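Local coordinates for protein putative acetyltransferase (Streptococcus mutans, PDB 4E2A) that probably transfers an acyl group, most likely acetyl from acetyl-CoA, to an unidentified acceptor, as a member of the GNAT acetyltransferase family, at residues A125-R130 with W161-V166; F182-K187 with T198-K203; G107-N112 with K144-F149. One frame throughout, in Å; residues are numbered along the deposited sequence.

How the contacts relate
All three contacts belong to the mixed beta sheet of a GNAT-family fold and the helix packed on it. Contact 1 pairs two inner parallel strands and is almost wholly buried; contact 2 pairs the antiparallel strands of the C-terminal hairpin at the sheet margin, partly exposed, where K187 bonds to the second subunit and T198 does so only weakly. Both are held by backbone hydrogen bonds, with side chains lying over rings. Contact 3, also buried, is purely apolar, joining strand 104-113 to helix 142-157. Strand 125-133 of contact 1 lies beside strand 104-113, while 161-167 borders 195-205 of contact 2. F182 of contact 2 packs on F147 of the helix in contact 3, on the sheet face that helix 142-157 covers.

Contact 1 of 3, residues A125-R130 with W161-V166; sequences AFEIQR and WVWLGV
Strands 125-133 and 161-167 are the two parallel strands of a beta-alpha-beta unit, a crossover through helix 142-157 that forms the centre of the GNAT fold. The pairing of A125, F126 and E127 with W161, V162 and W163 rests on three backbone hydrogen bonds. F126 N donates to W161 O (2.8 Å), W163 N to F126 O, and I128 N to W163 O with an N-H...O angle of 166°. After I128 the strands part, and a water spans the opening, donating to I128 O and accepting from G165 N. This splaying is consistent with the parting of the two central parallel strands in GNAT enzymes, where acetyl-CoA usually binds; Q129 and R130 form a classic beta bulge opposite K110 of strand 104-113.

On the sheet face bearing A125, E127 and W163, the E127 chain runs over the indole. Its CG lies 4.0 Å from the centroid of the W163 six-membered ring, a CH-pi contact, and its carboxylate plane is turned only 18° from the ring. W163 takes a chi1 of 70°, placing CG between its backbone N and carbonyl carbon and swinging the indole under E127. The polar ends are held separately, E127 OE2 by T118 and W163 NE1 by Q117. A125 CB approaches W163 CD1 at 3.9 Å.

The other face, covered by A154 and F147 of the crossover helix, carries F126, I128 and V162. There one methyl, V162 CG2, serves both neighbours: it lies 3.9 Å from F126 CD2 and 3.5 Å from I128 CD1.

Contact 2 of 3, residues F182-K187 with T198-K203; sequences FEQFSK and TDWLLK
The F185 ring has K203 CD over one face, 4.0 Å from its centroid, and the backbone of L202 at its edge; the F182 ring also meets the L202 backbone edge-on, while the W200 indole carries Q184 OE1 over one face, 3.0 Å above its plane and offset toward the rim. These arrangements belong to the beta hairpin of strands 183-192 and 195-205. The Q184 amide, tilted 36° to the indole, is brought there by an extended chain; W200 NE1 bonds to E168, and K187 NZ to N74 of the second subunit. Around F185 the K203 chain bends at chi3 and chi4, folding across the ring and bringing NZ to 3.4 Å from F185 CB; K203 also makes a cation-pi contact with W161.

E183 and K203 form an antiparallel hydrogen-bonded pair, with E183 N donating to K203 O and K203 N to E183 O. Between Q184 and S186 a beta bulge shifts the register by one. It turns F185 toward strand 195-205, where its CE2 meets L201 CB at 3.5 Å, and F185 N still bonds to L201 O. Past the bulge, L201 N donates to S186 O over 2.9 Å, almost straight at 177°, from above the carbonyl plane.

Contact 3 of 3, residues G107-N112 with K144-F149; sequences GFLKVN and KQLFEF
Strand 107-112 and helix 144-149 run nearly the same way, their axes 22° apart and 9.4 Å at closest approach, an alpha/beta layer contact in which helix 142-157 of the GNAT fold rests on the central sheet. L109 and L146, whose CA atoms lie 7.2 Å apart, point toward each other and carry most of the interface. Both methyls of L146 touch L109 CB; CD1 comes to 3.6 Å from it and also meets L109 CD2, while CD2 lies in addition 3.7 Å from F108 O. No hydrogen bond crosses between the segments, and the join is apolar, aliphatic at L146 and aromatic at F149.

The helix sits over more than one strand: L146 also touches I99, and F149 makes an edge-to-face contact with Y97, both on the neighbouring strand 94-101. F147 leaves the helix away from strand 107-112, and its side chain packs on L131 and F182. Nearly one helical turn after L146, F149 has its CG anti to the backbone N (chi1 174°), which returns the ring toward the strand although its CB does not face it. L109 CD2 then meets that ring at its edge and in its plane, 3.9 Å from F149 CD2.

Contact 1 of 3, residues A125-R130 with W161-V166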
loop_
_atom_site.group_PDB
_atom_site.type_symbol
_atom_site.label_atom_id
_atom_site.label_comp_id
_atom_site.label_asym_id
_atom_site.label_seq_id
_atom_site.Cartn_x
_atom_site.Cartn_y
_atom_site.Cartn_z
ATOM N N ALA B 125 12.129 12.251 -12.081
ATOM C CA ALA B 125 11.108 12.817 -11.197
ATOM C C ALA B 125 11.576 13.027 -9.749
ATOM O O ALA B 125 12.531 12.391 -9.296
ATOM C CB ALA B 125 9.855 11.961 -11.224
ATOM N N PHE B 126 10.853 13.910 -9.049
ATOM C CA PHE B 126 11.119 14.373 -7.685
ATOM C C PHE B 126 9.778 14.297 -6.916
ATOM O O PHE B 126 8.766 14.819 -7.376
ATOM C CB PHE B 126 11.625 15.826 -7.797
ATOM C CG PHE B 126 12.007 16.492 -6.496
ATOM C CD1 PHE B 126 13.345 16.791 -6.221
ATOM C CD2 PHE B 126 11.043 16.919 -5.606
ATOM C CE1 PHE B 126 13.718 17.446 -5.051
ATOM C CE2 PHE B 126 11.405 17.589 -4.419
ATOM C CZ PHE B 126 12.740 17.849 -4.144
ATOM N N GLU B 127 9.786 13.655 -5.751
ATOM C CA GLU B 127 8.574 13.361 -4.992
ATOM C C GLU B 127 8.485 14.206 -3.722
ATOM O O GLU B 127 9.441 14.306 -2.978
ATOM C CB GLU B 127 8.538 11.872 -4.596
ATOM C CG GLU B 127 7.386 11.509 -3.654
ATOM C CD GLU B 127 7.464 10.073 -3.113
ATOM O OE1 GLU B 127 8.473 9.387 -3.333
ATOM O OE2 GLU B 127 6.504 9.634 -2.454
ATOM N N ILE B 128 7.337 14.823 -3.484
ATOM C CA ILE B 128 7.083 15.438 -2.184
ATOM C C ILE B 128 6.277 14.419 -1.379
ATOM O O ILE B 128 5.113 14.145 -1.700
ATOM C CB ILE B 128 6.347 16.786 -2.314
ATOM C CG1 ILE B 128 7.145 17.735 -3.222
ATOM C CG2 ILE B 128 6.155 17.418 -0.939
ATOM C CD1 ILE B 128 6.298 18.907 -3.784
ATOM N N GLN B 129 6.924 13.817 -0.378
ATOM C CA GLN B 129 6.367 12.654 0.327
ATOM C C GLN B 129 5.628 13.022 1.616
ATOM O O GLN B 129 4.523 12.526 1.862
ATOM C CB GLN B 129 7.473 11.622 0.646
ATOM C CG GLN B 129 6.947 10.318 1.300
ATOM C CD GLN B 129 8.027 9.515 2.037
ATOM O OE1 GLN B 129 9.223 9.657 1.773
ATOM N NE2 GLN B 129 7.597 8.662 2.967
ATOM N N ARG B 130 6.254 13.859 2.442
ATOM C CA ARG B 130 5.710 14.243 3.741
ATOM C C ARG B 130 5.750 15.748 3.987
ATOM O O ARG B 130 6.773 16.398 3.758
ATOM C CB ARG B 130 6.509 13.588 4.888
ATOM C CG ARG B 130 6.277 12.109 5.099
ATOM C CD ARG B 130 7.156 11.566 6.251
ATOM N NE ARG B 130 7.056 10.120 6.268
ATOM C CZ ARG B 130 8.025 9.297 6.645
ATOM N NH1 ARG B 130 9.198 9.782 7.055
ATOM N NH2 ARG B 130 7.811 7.982 6.615
ATOM N N TRP B 161 10.049 16.425 -13.491
ATOM C CA TRP B 161 8.731 16.416 -12.851
ATOM C C TRP B 161 8.828 16.425 -11.315
ATOM O O TRP B 161 9.759 15.873 -10.724
ATOM C CB TRP B 161 7.892 15.206 -13.321
ATOM C CG TRP B 161 7.776 15.090 -14.800
ATOM C CD1 TRP B 161 8.537 14.317 -15.622
ATOM C CD2 TRP B 161 6.850 15.787 -15.650
ATOM N NE1 TRP B 161 8.143 14.483 -16.934
ATOM C CE2 TRP B 161 7.114 15.380 -16.975
ATOM C CE3 TRP B 161 5.831 16.715 -15.413
ATOM C CZ2 TRP B 161 6.391 15.874 -18.064
ATOM C CZ3 TRP B 161 5.114 17.203 -16.506
ATOM C CH2 TRP B 161 5.398 16.775 -17.807
ATOM N N VAL B 162 7.873 17.094 -10.690
ATOM C CA VAL B 162 7.638 16.943 -9.260
ATOM C C VAL B 162 6.229 16.376 -9.142
ATOM O O VAL B 162 5.319 16.784 -9.871
ATOM C CB VAL B 162 7.797 18.293 -8.513
ATOM C CG1 VAL B 162 6.844 19.332 -9.066
ATOM C CG2 VAL B 162 7.583 18.126 -6.998
ATOM N N TRP B 163 6.062 15.384 -8.275
ATOM C CA TRP B 163 4.779 14.729 -8.104
ATOM C C TRP B 163 4.426 14.455 -6.641
ATOM O O TRP B 163 5.281 14.459 -5.754
ATOM C CB TRP B 163 4.737 13.420 -8.910
ATOM C CG TRP B 163 5.616 12.344 -8.368
ATOM C CD1 TRP B 163 6.953 12.206 -8.570
ATOM C CD2 TRP B 163 5.220 11.250 -7.528
ATOM N NE1 TRP B 163 7.410 11.084 -7.931
ATOM C CE2 TRP B 163 6.379 10.487 -7.282
ATOM C CE3 TRP B 163 4.005 10.843 -6.975
ATOM C CZ2 TRP B 163 6.353 9.329 -6.488
ATOM C CZ3 TRP B 163 3.984 9.697 -6.185
ATOM C CH2 TRP B 163 5.151 8.961 -5.944
ATOM N N LEU B 164 3.144 14.209 -6.400
ATOM C CA LEU B 164 2.683 13.827 -5.082
ATOM C C LEU B 164 1.388 13.027 -5.224
ATOM O O LEU B 164 0.773 13.015 -6.284
ATOM C CB LEU B 164 2.492 15.068 -4.202
ATOM C CG LEU B 164 1.673 16.227 -4.782
ATOM C CD1 LEU B 164 0.212 15.906 -4.629
ATOM C CD2 LEU B 164 1.997 17.524 -4.041
ATOM N N GLY B 165 1.004 12.329 -4.163
ATOM C CA GLY B 165 -0.229 11.570 -4.162
ATOM C C GLY B 165 -1.288 12.273 -3.348
ATOM O O GLY B 165 -0.982 12.896 -2.341
ATOM N N VAL B 166 -2.539 12.179 -3.788
ATOM C CA VAL B 166 -3.648 12.758 -3.045
ATOM C C VAL B 166 -4.842 11.803 -3.082
ATOM O O VAL B 166 -5.097 11.150 -4.093
ATOM C CB VAL B 166 -4.067 14.144 -3.610
ATOM C CG1 VAL B 166 -4.580 14.003 -5.042
ATOM C CG2 VAL B 166 -5.127 14.795 -2.722
HETATM O O HOH W 1 2.984 12.391 -1.863
#

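Contact 2 of 3, residues F182-K187 with T198-K203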
loop_
_atom_site.group_PDB
_atom_site.type_symbol
_atom_site.label_atom_id
_atom_site.label_comp_id
_atom_site.label_asym_id
_atom_site.label_seq_id
_atom_site.Cartn_x
_atom_site.Cartn_y
_atom_site.Cartn_z
ATOM N N PHE B 182 -0.309 21.394 -10.708
ATOM C CA PHE B 182 -0.280 19.925 -10.687
ATOM C C PHE B 182 -1.476 19.371 -11.481
ATOM O O PHE B 182 -2.548 19.982 -11.499
ATOM C CB PHE B 182 -0.293 19.361 -9.253
ATOM C CG PHE B 182 1.029 19.477 -8.526
ATOM C CD1 PHE B 182 1.418 20.676 -7.934
ATOM C CD2 PHE B 182 1.879 18.393 -8.440
ATOM C CE1 PHE B 182 2.656 20.780 -7.256
ATOM C CE2 PHE B 182 3.103 18.482 -7.761
ATOM C CZ PHE B 182 3.486 19.684 -7.169
ATOM N N GLU B 183 -1.285 18.213 -12.114
ATOM C CA GLU B 183 -2.317 17.565 -12.931
ATOM C C GLU B 183 -2.263 16.058 -12.717
ATOM O O GLU B 183 -1.186 15.487 -12.537
ATOM C CB GLU B 183 -2.083 17.827 -14.422
ATOM C CG GLU B 183 -1.846 19.272 -14.818
ATOM C CD GLU B 183 -1.298 19.393 -16.249
ATOM O OE1 GLU B 183 -1.078 18.343 -16.905
ATOM O OE2 GLU B 183 -1.085 20.534 -16.717
ATOM N N GLN B 184 -3.417 15.408 -12.749
ATOM C CA GLN B 184 -3.462 13.969 -12.539
ATOM C C GLN B 184 -2.821 13.269 -13.720
ATOM O O GLN B 184 -2.892 13.755 -14.851
ATOM C CB GLN B 184 -4.898 13.482 -12.347
ATOM C CG GLN B 184 -5.040 11.969 -12.371
ATOM C CD GLN B 184 -6.374 11.513 -11.822
ATOM O OE1 GLN B 184 -7.187 12.334 -11.391
ATOM N NE2 GLN B 184 -6.608 10.199 -11.826
ATOM N N PHE B 185 -2.174 12.139 -13.463
ATOM C CA PHE B 185 -1.575 11.380 -14.554
ATOM C C PHE B 185 -1.712 9.891 -14.306
ATOM O O PHE B 185 -1.437 9.070 -15.184
ATOM C CB PHE B 185 -0.112 11.772 -14.770
ATOM C CG PHE B 185 0.807 11.358 -13.660
ATOM C CD1 PHE B 185 1.615 10.230 -13.796
ATOM C CD2 PHE B 185 0.884 12.105 -12.483
ATOM C CE1 PHE B 185 2.472 9.837 -12.771
ATOM C CE2 PHE B 185 1.743 11.739 -11.458
ATOM C CZ PHE B 185 2.542 10.588 -11.599
ATOM N N SER B 186 -2.156 9.544 -13.106
ATOM C CA SER B 186 -2.313 8.136 -12.773
ATOM C C SER B 186 -3.062 7.937 -11.473
ATOM O O SER B 186 -3.453 8.894 -10.805
ATOM C CB SER B 186 -0.948 7.444 -12.713
ATOM O OG SER B 186 -1.111 6.043 -12.750
ATOM N N LYS B 187 -3.279 6.683 -11.116
ATOM C CA LYS B 187 -3.991 6.387 -9.893
ATOM C C LYS B 187 -3.688 4.986 -9.435
ATOM O O LYS B 187 -3.201 4.149 -10.203
ATOM C CB LYS B 187 -5.499 6.572 -10.076
ATOM C CG LYS B 187 -6.083 5.867 -11.295
ATOM C CD LYS B 187 -7.556 6.244 -11.468
ATOM C CE LYS B 187 -8.091 5.843 -12.838
ATOM N NZ LYS B 187 -9.498 6.290 -13.040
ATOM N N THR B 198 -8.976 4.885 -3.684
ATOM C CA THR B 198 -8.079 5.269 -4.749
ATOM C C THR B 198 -7.250 6.486 -4.382
ATOM O O THR B 198 -7.744 7.420 -3.752
ATOM C CB THR B 198 -8.846 5.580 -6.045
ATOM O OG1 THR B 198 -9.644 4.445 -6.426
ATOM C CG2 THR B 198 -7.869 5.951 -7.159
ATOM N N ASP B 199 -5.981 6.459 -4.773
ATOM C CA ASP B 199 -5.145 7.651 -4.719
ATOM C C ASP B 199 -4.850 8.117 -6.123
ATOM O O ASP B 199 -4.543 7.307 -7.014
ATOM C CB ASP B 199 -3.827 7.365 -3.999
ATOM C CG ASP B 199 -3.962 7.410 -2.489
ATOM O OD1 ASP B 199 -4.729 8.257 -1.978
ATOM O OD2 ASP B 199 -3.291 6.597 -1.811
ATOM N N TRP B 200 -4.955 9.425 -6.329
ATOM C CA TRP B 200 -4.530 10.031 -7.583
ATOM C C TRP B 200 -3.093 10.501 -7.452
ATOM O O TRP B 200 -2.700 11.029 -6.411
ATOM C CB TRP B 200 -5.383 11.250 -7.936
ATOM C CG TRP B 200 -6.827 10.986 -8.203
ATOM C CD1 TRP B 200 -7.456 9.775 -8.263
ATOM C CD2 TRP B 200 -7.833 11.977 -8.452
ATOM N NE1 TRP B 200 -8.797 9.953 -8.530
ATOM C CE2 TRP B 200 -9.049 11.288 -8.653
ATOM C CE3 TRP B 200 -7.818 13.372 -8.529
ATOM C CZ2 TRP B 200 -10.242 11.963 -8.925
ATOM C CZ3 TRP B 200 -9.002 14.034 -8.797
ATOM C CH2 TRP B 200 -10.198 13.329 -8.990
ATOM N N LEU B 201 -2.321 10.331 -8.520
ATOM C CA LEU B 201 -0.971 10.873 -8.586
ATOM C C LEU B 201 -1.000 12.121 -9.454
ATOM O O LEU B 201 -1.589 12.111 -10.526
ATOM C CB LEU B 201 0.012 9.840 -9.146
ATOM C CG LEU B 201 0.170 8.554 -8.317
ATOM C CD1 LEU B 201 0.339 8.856 -6.840
ATOM C CD2 LEU B 201 -0.995 7.612 -8.525
ATOM N N LEU B 202 -0.392 13.205 -8.975
ATOM C CA LEU B 202 -0.420 14.464 -9.702
ATOM C C LEU B 202 1.012 14.888 -9.953
ATOM O O LEU B 202 1.857 14.769 -9.060
ATOM C CB LEU B 202 -1.134 15.559 -8.898
ATOM C CG LEU B 202 -2.379 15.199 -8.084
ATOM C CD1 LEU B 202 -2.872 16.438 -7.315
ATOM C CD2 LEU B 202 -3.475 14.656 -8.994
ATOM N N LYS B 203 1.277 15.379 -11.165
ATOM C CA LYS B 203 2.590 15.889 -11.503
ATOM C C LYS B 203 2.556 17.321 -12.008
ATOM O O LYS B 203 1.560 17.786 -12.564
ATOM C CB LYS B 203 3.269 14.996 -12.544
ATOM C CG LYS B 203 2.509 14.831 -13.859
ATOM C CD LYS B 203 3.295 13.877 -14.771
ATOM C CE LYS B 203 3.142 14.245 -16.228
ATOM N NZ LYS B 203 1.917 13.616 -16.766
#

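Contact 3 of 3, residues G107-N112 with K144-F149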
loop_
_atom_site.group_PDB
_atom_site.type_symbol
_atom_site.label_atom_id
_atom_site.label_comp_id
_atom_site.label_asym_id
_atom_site.label_seq_id
_atom_site.Cartn_x
_atom_site.Cartn_y
_atom_site.Cartn_z
ATOM N N GLY B 107 7.582 22.279 12.029
ATOM C CA GLY B 107 7.093 21.306 11.078
ATOM C C GLY B 107 8.229 20.698 10.274
ATOM O O GLY B 107 9.399 21.043 10.470
ATOM N N PHE B 108 7.886 19.777 9.379
ATOM C CA PHE B 108 8.908 19.077 8.608
ATOM C C PHE B 108 8.441 18.648 7.221
ATOM O O PHE B 108 7.237 18.583 6.927
ATOM C CB PHE B 108 9.501 17.914 9.421
ATOM C CG PHE B 108 8.594 16.722 9.524
ATOM C CD1 PHE B 108 8.714 15.666 8.621
ATOM C CD2 PHE B 108 7.614 16.664 10.501
ATOM C CE1 PHE B 108 7.875 14.563 8.703
ATOM C CE2 PHE B 108 6.755 15.556 10.597
ATOM C CZ PHE B 108 6.883 14.510 9.693
ATOM N N LEU B 109 9.426 18.348 6.371
ATOM C CA LEU B 109 9.207 18.151 4.960
ATOM C C LEU B 109 10.126 17.017 4.503
ATOM O O LEU B 109 11.319 17.058 4.777
ATOM C CB LEU B 109 9.534 19.445 4.182
ATOM C CG LEU B 109 9.801 19.239 2.683
ATOM C CD1 LEU B 109 8.525 18.809 1.954
ATOM C CD2 LEU B 109 10.480 20.479 2.010
ATOM N N LYS B 110 9.579 15.988 3.850
ATOM C CA LYS B 110 10.480 14.982 3.260
ATOM C C LYS B 110 10.318 14.907 1.754
ATOM O O LYS B 110 9.192 14.775 1.242
ATOM C CB LYS B 110 10.320 13.592 3.909
ATOM C CG LYS B 110 11.242 12.500 3.333
ATOM C CD LYS B 110 10.999 11.143 4.024
ATOM C CE LYS B 110 12.087 10.119 3.642
ATOM N NZ LYS B 110 11.785 9.331 2.397
ATOM N N VAL B 111 11.441 15.004 1.039
ATOM C CA VAL B 111 11.424 14.891 -0.428
ATOM C C VAL B 111 12.312 13.744 -0.943
ATOM O O VAL B 111 13.298 13.409 -0.321
ATOM C CB VAL B 111 11.785 16.237 -1.119
ATOM C CG1 VAL B 111 10.656 17.265 -0.869
ATOM C CG2 VAL B 111 13.109 16.755 -0.612
ATOM N N ASN B 112 11.930 13.126 -2.061
ATOM C CA ASN B 112 12.676 11.999 -2.607
ATOM C C ASN B 112 12.956 12.136 -4.099
ATOM O O ASN B 112 12.193 12.768 -4.832
ATOM C CB ASN B 112 11.920 10.676 -2.426
ATOM C CG ASN B 112 11.388 10.465 -1.027
ATOM O OD1 ASN B 112 10.232 10.076 -0.859
ATOM N ND2 ASN B 112 12.225 10.672 -0.027
ATOM N N LYS B 144 2.254 26.627 3.582
ATOM C CA LYS B 144 2.430 27.186 2.254
ATOM C C LYS B 144 3.898 27.484 1.997
ATOM O O LYS B 144 4.435 27.150 0.941
ATOM C CB LYS B 144 1.597 28.461 2.105
ATOM C CG LYS B 144 1.829 29.208 0.827
ATOM C CD LYS B 144 0.792 30.297 0.623
ATOM C CE LYS B 144 1.168 31.209 -0.540
ATOM N NZ LYS B 144 0.155 32.291 -0.741
ATOM N N GLN B 145 4.559 28.100 2.970
ATOM C CA GLN B 145 5.963 28.449 2.797
ATOM C C GLN B 145 6.829 27.201 2.608
ATOM O O GLN B 145 7.730 27.188 1.785
ATOM C CB GLN B 145 6.467 29.249 3.997
ATOM C CG GLN B 145 7.799 29.925 3.770
ATOM C CD GLN B 145 8.165 30.861 4.904
ATOM O OE1 GLN B 145 7.302 31.266 5.693
ATOM N NE2 GLN B 145 9.450 31.200 5.003
ATOM N N LEU B 146 6.553 26.149 3.370
ATOM C CA LEU B 146 7.330 24.915 3.238
ATOM C C LEU B 146 7.018 24.195 1.901
ATOM O O LEU B 146 7.917 23.659 1.276
ATOM C CB LEU B 146 7.118 24.006 4.448
ATOM C CG LEU B 146 8.006 22.769 4.643
ATOM C CD1 LEU B 146 9.491 23.043 4.456
ATOM C CD2 LEU B 146 7.746 22.152 6.045
ATOM N N PHE B 147 5.760 24.211 1.460
ATOM C CA PHE B 147 5.399 23.622 0.172
ATOM C C PHE B 147 6.055 24.377 -0.977
ATOM O O PHE B 147 6.588 23.764 -1.902
ATOM C CB PHE B 147 3.883 23.539 -0.021
ATOM C CG PHE B 147 3.458 22.753 -1.255
ATOM C CD1 PHE B 147 3.538 21.363 -1.283
ATOM C CD2 PHE B 147 2.961 23.406 -2.371
ATOM C CE1 PHE B 147 3.141 20.640 -2.410
ATOM C CE2 PHE B 147 2.550 22.693 -3.505
ATOM C CZ PHE B 147 2.634 21.307 -3.525
ATOM N N GLU B 148 6.048 25.706 -0.901
ATOM C CA GLU B 148 6.715 26.519 -1.904
ATOM C C GLU B 148 8.238 26.313 -1.925
ATOM O O GLU B 148 8.862 26.338 -2.993
ATOM C CB GLU B 148 6.323 27.998 -1.736
ATOM C CG GLU B 148 4.811 28.179 -1.819
ATOM C CD GLU B 148 4.367 29.581 -2.219
ATOM O OE1 GLU B 148 5.201 30.499 -2.151
ATOM O OE2 GLU B 148 3.186 29.739 -2.615
ATOM N N PHE B 149 8.831 26.094 -0.753
ATOM C CA PHE B 149 10.242 25.732 -0.669
ATOM C C PHE B 149 10.484 24.383 -1.362
ATOM O O PHE B 149 11.490 24.204 -2.065
ATOM C CB PHE B 149 10.704 25.695 0.801
ATOM C CG PHE B 149 12.116 25.197 0.996
ATOM C CD1 PHE B 149 13.193 26.092 1.022
ATOM C CD2 PHE B 149 12.374 23.834 1.183
ATOM C CE1 PHE B 149 14.508 25.639 1.202
ATOM C CE2 PHE B 149 13.677 23.369 1.380
ATOM C CZ PHE B 149 14.753 24.278 1.385
#